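Local coordinates for pectate lyase 1 (Juniperus ashei, PDB 1PXZ), which cleaves pectate weakly by elimination, as a calcium-dependent polysaccharide lyase, and is the major allergen of mountain cedar pollen, at residues M155-N166 with T179-N190; L200-K211 with P231-H239. All blocks are in the same frame, centred on the assembly; numbering follows the deposited sequence.

How the interactions relate
Reading from the N terminus, M155-N166 runs from the end of strand 153-156 round a corner into strand 161-164. The chain then makes one coil of the parallel beta-helix, and T179-N190 comes back beside it; interaction 1 closes that coil. Strand 185-195 leads on to strand 198-201, where interaction 2 opens; it closes at P231-H239, after 19 intervening residues that include strand 214-218. The two contacts are therefore in series, neither nested nor crossed. Both involve the sheet that holds strands 153-156, 174-179, 198-201 and 232-234. They also touch directly, the G181 backbone N probably donating to D210 OD1 while L180 packs on Y207.

Interaction 1 (M155-N166 with T179-N190)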
# COMPACT_ATOMS: atom_id res chain seq x y z
N MET A 155 -5.19 -3.81 -6.24
CA MET A 155 -6.51 -3.21 -6.04
C MET A 155 -7.06 -2.71 -7.37
O MET A 155 -6.38 -1.94 -8.05
CB MET A 155 -6.47 -2.07 -5.02
CG MET A 155 -6.22 -2.54 -3.59
SD MET A 155 -5.81 -1.12 -2.51
CE MET A 155 -4.06 -1.07 -2.93
N ARG A 156 -8.26 -3.17 -7.73
CA ARG A 156 -8.92 -2.76 -8.96
C ARG A 156 -10.30 -2.22 -8.60
O ARG A 156 -11.11 -2.97 -8.04
CB ARG A 156 -9.03 -3.92 -9.94
CG ARG A 156 -9.63 -3.58 -11.29
CD ARG A 156 -9.68 -4.82 -12.17
NE ARG A 156 -10.97 -5.20 -12.70
CZ ARG A 156 -12.22 -4.88 -12.46
NH1 ARG A 156 -12.58 -4.00 -11.53
NH2 ARG A 156 -13.19 -5.47 -13.16
N ASN A 157 -10.56 -0.95 -8.89
CA ASN A 157 -11.87 -0.41 -8.54
C ASN A 157 -12.18 -0.58 -7.06
O ASN A 157 -13.27 -1.02 -6.71
CB ASN A 157 -12.95 -1.14 -9.36
CG ASN A 157 -14.00 -0.16 -9.83
OD1 ASN A 157 -14.52 -0.30 -10.93
ND2 ASN A 157 -14.27 0.84 -9.00
N VAL A 158 -11.23 -0.22 -6.21
CA VAL A 158 -11.38 -0.27 -4.76
C VAL A 158 -11.51 1.09 -4.12
O VAL A 158 -10.81 2.04 -4.49
CB VAL A 158 -10.14 -0.99 -4.14
CG1 VAL A 158 -10.20 -0.90 -2.63
CG2 VAL A 158 -10.10 -2.42 -4.64
N THR A 159 -12.40 1.26 -3.13
CA THR A 159 -12.39 2.56 -2.43
C THR A 159 -12.33 2.32 -0.93
O THR A 159 -12.82 1.32 -0.39
CB THR A 159 -13.61 3.44 -2.76
OG1 THR A 159 -14.78 2.81 -2.23
CG2 THR A 159 -13.84 3.57 -4.26
N ASN A 160 -11.69 3.25 -0.23
CA ASN A 160 -11.63 3.17 1.22
C ASN A 160 -10.83 1.93 1.61
O ASN A 160 -11.38 0.96 2.09
CB ASN A 160 -13.03 3.11 1.84
CG ASN A 160 -13.75 4.44 1.66
OD1 ASN A 160 -13.12 5.48 1.83
ND2 ASN A 160 -15.02 4.39 1.33
N ALA A 161 -9.52 1.99 1.38
CA ALA A 161 -8.69 0.85 1.79
C ALA A 161 -7.44 1.35 2.49
O ALA A 161 -7.00 2.48 2.22
CB ALA A 161 -8.33 -0.01 0.58
N TRP A 162 -6.90 0.54 3.39
CA TRP A 162 -5.78 0.97 4.22
C TRP A 162 -4.77 -0.18 4.27
O TRP A 162 -5.14 -1.25 4.76
CB TRP A 162 -6.29 1.35 5.60
CG TRP A 162 -5.30 1.92 6.56
CD1 TRP A 162 -4.10 2.53 6.28
CD2 TRP A 162 -5.46 1.96 7.98
NE1 TRP A 162 -3.50 2.93 7.47
CE2 TRP A 162 -4.32 2.59 8.52
CE3 TRP A 162 -6.47 1.50 8.84
CZ2 TRP A 162 -4.16 2.77 9.89
CZ3 TRP A 162 -6.30 1.70 10.21
CH2 TRP A 162 -5.17 2.32 10.72
N ILE A 163 -3.59 0.09 3.76
CA ILE A 163 -2.51 -0.92 3.80
C ILE A 163 -1.47 -0.45 4.80
O ILE A 163 -0.79 0.54 4.51
CB ILE A 163 -1.96 -1.09 2.38
CG1 ILE A 163 -3.07 -1.56 1.40
CG2 ILE A 163 -0.76 -2.02 2.31
CD1 ILE A 163 -2.56 -1.37 -0.02
N ASP A 164 -1.36 -1.11 5.96
CA ASP A 164 -0.64 -0.54 7.09
C ASP A 164 0.26 -1.54 7.81
O ASP A 164 -0.19 -2.65 8.12
CB ASP A 164 -1.67 -0.01 8.10
CG ASP A 164 -1.09 0.71 9.28
OD1 ASP A 164 -0.48 1.80 9.15
OD2 ASP A 164 -1.24 0.17 10.39
N HIS A 165 1.50 -1.12 8.08
CA HIS A 165 2.43 -1.94 8.84
C HIS A 165 2.65 -3.32 8.23
O HIS A 165 2.81 -4.29 8.99
CB HIS A 165 1.93 -2.08 10.29
CG HIS A 165 2.38 -0.97 11.20
ND1 HIS A 165 3.69 -0.78 11.56
CD2 HIS A 165 1.70 0.02 11.83
CE1 HIS A 165 3.81 0.26 12.37
NE2 HIS A 165 2.60 0.78 12.56
N ASN A 166 2.69 -3.45 6.91
CA ASN A 166 3.11 -4.73 6.32
C ASN A 166 4.58 -4.71 5.96
O ASN A 166 5.14 -3.65 5.73
CB ASN A 166 2.30 -5.01 5.06
CG ASN A 166 0.82 -4.98 5.45
OD1 ASN A 166 0.39 -5.90 6.16
ND2 ASN A 166 0.10 -3.96 5.04
N THR A 179 -5.25 0.41 -9.40
CA THR A 179 -5.72 0.71 -10.72
C THR A 179 -7.24 0.84 -10.81
O THR A 179 -7.98 0.52 -9.88
CB THR A 179 -5.38 -0.42 -11.73
OG1 THR A 179 -6.06 -1.61 -11.30
CG2 THR A 179 -3.90 -0.76 -11.76
N LEU A 180 -7.66 1.28 -11.99
CA LEU A 180 -9.04 1.31 -12.42
C LEU A 180 -9.98 2.03 -11.47
O LEU A 180 -10.92 1.42 -10.95
CB LEU A 180 -9.60 -0.12 -12.58
CG LEU A 180 -10.97 -0.18 -13.28
CD1 LEU A 180 -10.85 0.38 -14.69
CD2 LEU A 180 -11.56 -1.58 -13.31
N GLY A 181 -9.77 3.33 -11.23
CA GLY A 181 -10.76 4.04 -10.45
C GLY A 181 -10.68 3.83 -8.96
O GLY A 181 -11.60 4.16 -8.21
N SER A 182 -9.57 3.27 -8.48
CA SER A 182 -9.41 3.13 -7.03
C SER A 182 -9.14 4.49 -6.41
O SER A 182 -8.46 5.32 -7.01
CB SER A 182 -8.25 2.18 -6.69
OG SER A 182 -8.54 0.89 -7.23
N THR A 183 -9.67 4.69 -5.20
CA THR A 183 -9.40 5.99 -4.58
C THR A 183 -9.73 5.89 -3.11
O THR A 183 -10.29 4.87 -2.67
CB THR A 183 -10.19 7.08 -5.34
OG1 THR A 183 -9.74 8.37 -4.90
CG2 THR A 183 -11.67 6.96 -5.03
N GLY A 184 -9.35 6.89 -2.33
CA GLY A 184 -9.61 6.89 -0.90
C GLY A 184 -8.75 5.82 -0.23
O GLY A 184 -9.29 4.99 0.48
N ILE A 185 -7.44 5.90 -0.49
CA ILE A 185 -6.53 4.86 0.01
C ILE A 185 -5.35 5.46 0.75
O ILE A 185 -4.76 6.46 0.36
CB ILE A 185 -6.05 4.03 -1.19
CG1 ILE A 185 -7.25 3.22 -1.75
CG2 ILE A 185 -4.88 3.12 -0.89
CD1 ILE A 185 -6.98 2.77 -3.17
N THR A 186 -5.00 4.82 1.87
CA THR A 186 -3.80 5.20 2.59
C THR A 186 -2.86 4.00 2.61
O THR A 186 -3.31 2.89 2.89
CB THR A 186 -4.11 5.65 4.02
OG1 THR A 186 -4.75 6.94 3.96
CG2 THR A 186 -2.88 5.84 4.90
N ILE A 187 -1.61 4.27 2.33
CA ILE A 187 -0.58 3.22 2.39
C ILE A 187 0.43 3.71 3.41
O ILE A 187 1.18 4.66 3.12
CB ILE A 187 0.00 3.03 1.00
CG1 ILE A 187 -1.05 2.48 0.01
CG2 ILE A 187 1.27 2.18 1.01
CD1 ILE A 187 -0.68 2.70 -1.45
N SER A 188 0.46 3.09 4.58
CA SER A 188 1.20 3.71 5.68
C SER A 188 2.01 2.71 6.50
O SER A 188 1.59 1.55 6.61
CB SER A 188 0.22 4.42 6.64
OG SER A 188 -0.80 3.54 7.09
N ASN A 189 3.13 3.15 7.08
CA ASN A 189 3.87 2.36 8.05
C ASN A 189 4.35 1.03 7.47
O ASN A 189 4.64 0.14 8.28
CB ASN A 189 2.98 2.03 9.27
CG ASN A 189 2.63 3.25 10.11
OD1 ASN A 189 3.53 3.99 10.51
ND2 ASN A 189 1.33 3.44 10.39
N ASN A 190 4.45 0.87 6.16
CA ASN A 190 4.94 -0.38 5.59
C ASN A 190 6.46 -0.39 5.43
O ASN A 190 7.05 0.68 5.36
CB ASN A 190 4.35 -0.59 4.20
CG ASN A 190 2.82 -0.57 4.24
OD1 ASN A 190 2.19 0.37 3.76
ND2 ASN A 190 2.28 -1.64 4.81
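D164 OD1 is gripped twice by the next coil. S188 OG donates to it at 2.7 Å from the anti side, and N189 ND2 reaches its syn lone pair at 2.7 Å, almost straight and in the plane of its own amide. S188 OG in turn accepts from W162 NE1 at 2.8 Å, near the indole plane, making a short chain of bonds that helps fix the rotation of W162; the other oxygen, D164 OD2, bonds to H119 ND1, so both carboxylate oxygens are held. W162 CG lies anti to its backbone N (chi1 -175°), which carries the indole alongside T186, with CD1 against CG2. Next door, the H165 ring lies flat over N189 CB, a CH-pi contact 3.4 Å from the centroid, while its two nitrogens bond to G343 O and D5 OD1.

This is coil-on-coil stacking in a right-handed parallel beta-helix: strands 161-164 and 185-188 run 3° from parallel, joined by backbone bonds such as S188 N to I163 O. On their other face A161 over I185 and I163 over I187 form aliphatic stacks, with I163 CD1 meeting I187 CG1. At the preceding turn, S182 OG accepts from V158 N at 3.1 Å, nearly straight, and donates to T179 O at 2.7 Å, so one hydroxyl ties the bend together. T179 O also takes N157 N, from the opposite face of its plane. L180 CD2 lies over one face of the R156 guanidinium. The side chains of M155 and I185 lean on strand 174-179, while strand 114-119 flanks N160 and W162 on the preceding coil.

Interaction 2 (L200-K211 with P231-H239); sequences LLGHDDTYDDDK and PRARYGLVH
R234 and Y235 divide the work of holding the loop from G202 to Y207 and the 3-10 turn at 208-211 against the next coil of the parallel beta-helix. Their side chains leave neighbouring positions, the arginine lying along G202 to D204 and the tyrosine crossing to D208. R234 is extended from CG to NE, which brings its guanidinium up to the carbonyls of G202 and H203, the first at its edge and the second over one face. NH1 donates to G202 O at 2.9 Å, in the guanidinium plane. The opposite face takes R232 NH1, 3.1 Å above the plane and over its centre, so two arginines are layered here; R232 NH1 also bonds to S256 OG. The Y235 ring lies flat against D208, whose CA stands over its centre at 3.6 Å in a CH-pi contact. K211 packs its CG near CD1 of the same ring.

Behind the loop, strands 198-201 and 232-234 pair in parallel, with L201 N donating to R232 O almost straight (178°). L201 CD1 turns the other way from the arginines, meeting V238 CG2 at 3.5 Å and P231 CB at 3.7 Å and so linking two faces of the coil in the hydrophobic interior. R232 lies close to R229, the predicted active-site residue, and H203 to D177, a calcium ligand by similarity, so the strand pair probably borders the catalytic cleft. Residues 231-237 fall in an IgE-binding region. A water donates to G202 O at 2.9 Å and accepts from R232 NH1 at 3.2 Å.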
# COMPACT_ATOMS: atom_id res chain seq x y z
N LEU A 200 2.72 1.01 -8.06
CA LEU A 200 2.09 1.54 -9.25
C LEU A 200 0.75 2.13 -8.85
O LEU A 200 -0.13 1.40 -8.38
CB LEU A 200 1.90 0.44 -10.29
CG LEU A 200 1.97 0.82 -11.76
CD1 LEU A 200 3.19 1.69 -12.04
CD2 LEU A 200 1.99 -0.43 -12.63
N LEU A 201 0.59 3.44 -8.98
CA LEU A 201 -0.71 4.06 -8.70
C LEU A 201 -1.26 4.59 -10.03
O LEU A 201 -0.90 5.68 -10.47
CB LEU A 201 -0.58 5.16 -7.66
CG LEU A 201 0.17 4.87 -6.36
CD1 LEU A 201 0.32 6.11 -5.49
CD2 LEU A 201 -0.53 3.77 -5.56
N GLY A 202 -2.13 3.84 -10.70
CA GLY A 202 -2.63 4.14 -12.04
C GLY A 202 -1.84 3.33 -13.06
O GLY A 202 -0.62 3.50 -13.17
N HIS A 203 -2.49 2.46 -13.82
CA HIS A 203 -1.88 1.46 -14.67
C HIS A 203 -1.65 1.84 -16.11
O HIS A 203 -0.63 1.43 -16.69
CB HIS A 203 -2.78 0.20 -14.70
CG HIS A 203 -1.95 -1.06 -14.72
ND1 HIS A 203 -1.71 -1.80 -13.59
CD2 HIS A 203 -1.31 -1.69 -15.73
CE1 HIS A 203 -0.95 -2.84 -13.90
NE2 HIS A 203 -0.69 -2.80 -15.20
N ASP A 204 -2.54 2.58 -16.77
CA ASP A 204 -2.20 2.89 -18.17
C ASP A 204 -2.35 4.39 -18.46
O ASP A 204 -3.07 5.09 -17.75
CB ASP A 204 -3.03 2.06 -19.15
CG ASP A 204 -4.34 1.53 -18.59
OD1 ASP A 204 -5.08 2.30 -17.94
OD2 ASP A 204 -4.63 0.34 -18.82
N ASP A 205 -1.66 4.84 -19.51
CA ASP A 205 -1.73 6.22 -19.97
C ASP A 205 -3.05 6.44 -20.72
O ASP A 205 -3.40 7.55 -21.09
CB ASP A 205 -0.57 6.61 -20.87
CG ASP A 205 -0.29 5.67 -22.01
OD1 ASP A 205 -1.25 5.17 -22.63
OD2 ASP A 205 0.91 5.42 -22.29
N THR A 206 -3.74 5.33 -20.94
CA THR A 206 -5.05 5.33 -21.58
C THR A 206 -6.17 5.63 -20.59
O THR A 206 -7.15 6.31 -20.92
CB THR A 206 -5.26 3.96 -22.25
OG1 THR A 206 -5.96 3.08 -21.37
CG2 THR A 206 -3.90 3.32 -22.50
N TYR A 207 -6.05 5.14 -19.35
CA TYR A 207 -7.16 5.27 -18.42
C TYR A 207 -7.22 6.60 -17.68
O TYR A 207 -6.84 6.70 -16.50
CB TYR A 207 -7.11 4.13 -17.38
CG TYR A 207 -8.44 3.95 -16.70
CD1 TYR A 207 -9.47 3.25 -17.32
CD2 TYR A 207 -8.67 4.47 -15.43
CE1 TYR A 207 -10.69 3.09 -16.70
CE2 TYR A 207 -9.90 4.31 -14.80
CZ TYR A 207 -10.90 3.62 -15.45
OH TYR A 207 -12.12 3.46 -14.82
N ASP A 208 -7.71 7.65 -18.34
CA ASP A 208 -7.76 8.95 -17.67
C ASP A 208 -8.82 9.01 -16.59
O ASP A 208 -8.99 9.99 -15.86
CB ASP A 208 -7.98 10.05 -18.73
CG ASP A 208 -8.62 9.46 -19.97
OD1 ASP A 208 -7.98 8.61 -20.63
OD2 ASP A 208 -9.77 9.84 -20.27
N ASP A 209 -9.60 7.93 -16.40
CA ASP A 209 -10.56 8.04 -15.28
C ASP A 209 -9.85 7.94 -13.94
O ASP A 209 -10.41 8.17 -12.86
CB ASP A 209 -11.67 7.01 -15.46
CG ASP A 209 -12.74 7.52 -16.41
OD1 ASP A 209 -12.66 8.70 -16.81
OD2 ASP A 209 -13.66 6.74 -16.76
N ASP A 210 -8.56 7.61 -13.95
CA ASP A 210 -7.74 7.68 -12.75
C ASP A 210 -7.50 9.12 -12.32
O ASP A 210 -6.88 9.34 -11.27
CB ASP A 210 -6.41 6.97 -12.98
CG ASP A 210 -6.58 5.46 -12.90
OD1 ASP A 210 -7.56 5.02 -12.25
OD2 ASP A 210 -5.73 4.77 -13.50
N LYS A 211 -7.98 10.11 -13.08
CA LYS A 211 -7.84 11.50 -12.63
C LYS A 211 -8.48 11.76 -11.27
O LYS A 211 -8.06 12.70 -10.59
CB LYS A 211 -8.41 12.49 -13.67
CG LYS A 211 -7.43 12.67 -14.83
CD LYS A 211 -7.93 13.67 -15.86
CE LYS A 211 -7.54 13.26 -17.27
NZ LYS A 211 -7.03 14.41 -18.06
N PRO A 231 6.20 6.39 -5.00
CA PRO A 231 5.47 5.64 -6.02
C PRO A 231 5.80 6.04 -7.44
O PRO A 231 6.46 7.05 -7.68
CB PRO A 231 4.02 6.10 -5.73
CG PRO A 231 4.21 7.55 -5.41
CD PRO A 231 5.50 7.65 -4.63
N ARG A 232 5.29 5.26 -8.39
CA ARG A 232 5.12 5.70 -9.77
C ARG A 232 3.61 5.95 -9.95
O ARG A 232 2.82 5.02 -9.79
CB ARG A 232 5.62 4.71 -10.82
CG ARG A 232 5.56 5.26 -12.25
CD ARG A 232 5.35 4.13 -13.25
NE ARG A 232 5.64 4.53 -14.62
CZ ARG A 232 4.83 5.24 -15.39
NH1 ARG A 232 3.65 5.67 -14.95
NH2 ARG A 232 5.18 5.56 -16.63
N ALA A 233 3.24 7.19 -10.27
CA ALA A 233 1.84 7.58 -10.38
C ALA A 233 1.43 8.04 -11.78
O ALA A 233 2.26 8.53 -12.54
CB ALA A 233 1.63 8.74 -9.41
N ARG A 234 0.16 7.91 -12.12
CA ARG A 234 -0.44 8.45 -13.33
C ARG A 234 -1.77 9.16 -13.04
O ARG A 234 -2.53 8.62 -12.25
CB ARG A 234 -0.78 7.38 -14.35
CG ARG A 234 0.33 6.61 -15.01
CD ARG A 234 -0.25 5.71 -16.11
NE ARG A 234 0.84 5.08 -16.85
CZ ARG A 234 1.50 3.99 -16.50
NH1 ARG A 234 1.21 3.33 -15.39
NH2 ARG A 234 2.47 3.54 -17.29
N TYR A 235 -2.04 10.28 -13.69
CA TYR A 235 -3.33 10.96 -13.67
C TYR A 235 -3.81 11.51 -12.35
O TYR A 235 -4.30 12.65 -12.28
CB TYR A 235 -4.41 9.95 -14.14
CG TYR A 235 -4.34 9.77 -15.64
CD1 TYR A 235 -4.51 10.91 -16.43
CD2 TYR A 235 -4.09 8.56 -16.26
CE1 TYR A 235 -4.44 10.83 -17.81
CE2 TYR A 235 -4.02 8.48 -17.65
CZ TYR A 235 -4.20 9.62 -18.41
OH TYR A 235 -4.15 9.58 -19.78
N GLY A 236 -3.79 10.78 -11.24
CA GLY A 236 -4.45 11.31 -10.05
C GLY A 236 -3.57 12.11 -9.12
O GLY A 236 -2.63 12.79 -9.51
N LEU A 237 -3.86 12.03 -7.83
CA LEU A 237 -3.18 12.83 -6.82
C LEU A 237 -2.54 11.93 -5.77
O LEU A 237 -3.25 11.06 -5.24
CB LEU A 237 -4.23 13.72 -6.13
CG LEU A 237 -3.91 14.48 -4.86
CD1 LEU A 237 -2.79 15.48 -5.09
CD2 LEU A 237 -5.16 15.20 -4.36
N VAL A 238 -1.26 12.14 -5.49
CA VAL A 238 -0.65 11.34 -4.43
C VAL A 238 0.06 12.25 -3.44
O VAL A 238 0.91 13.03 -3.87
CB VAL A 238 0.38 10.32 -4.94
CG1 VAL A 238 0.72 9.37 -3.78
CG2 VAL A 238 -0.11 9.55 -6.14
N HIS A 239 -0.27 12.13 -2.17
CA HIS A 239 0.43 12.83 -1.10
C HIS A 239 1.49 11.90 -0.50
O HIS A 239 1.14 10.88 0.09
CB HIS A 239 -0.56 13.31 -0.03
CG HIS A 239 0.04 14.14 1.05
ND1 HIS A 239 -0.40 14.11 2.35
CD2 HIS A 239 1.08 15.03 0.99
CE1 HIS A 239 0.33 14.94 3.08
NE2 HIS A 239 1.23 15.52 2.28
O HOH W 1 1.87 4.80 -12.47
O HOH W 2 -5.79 14.71 -11.16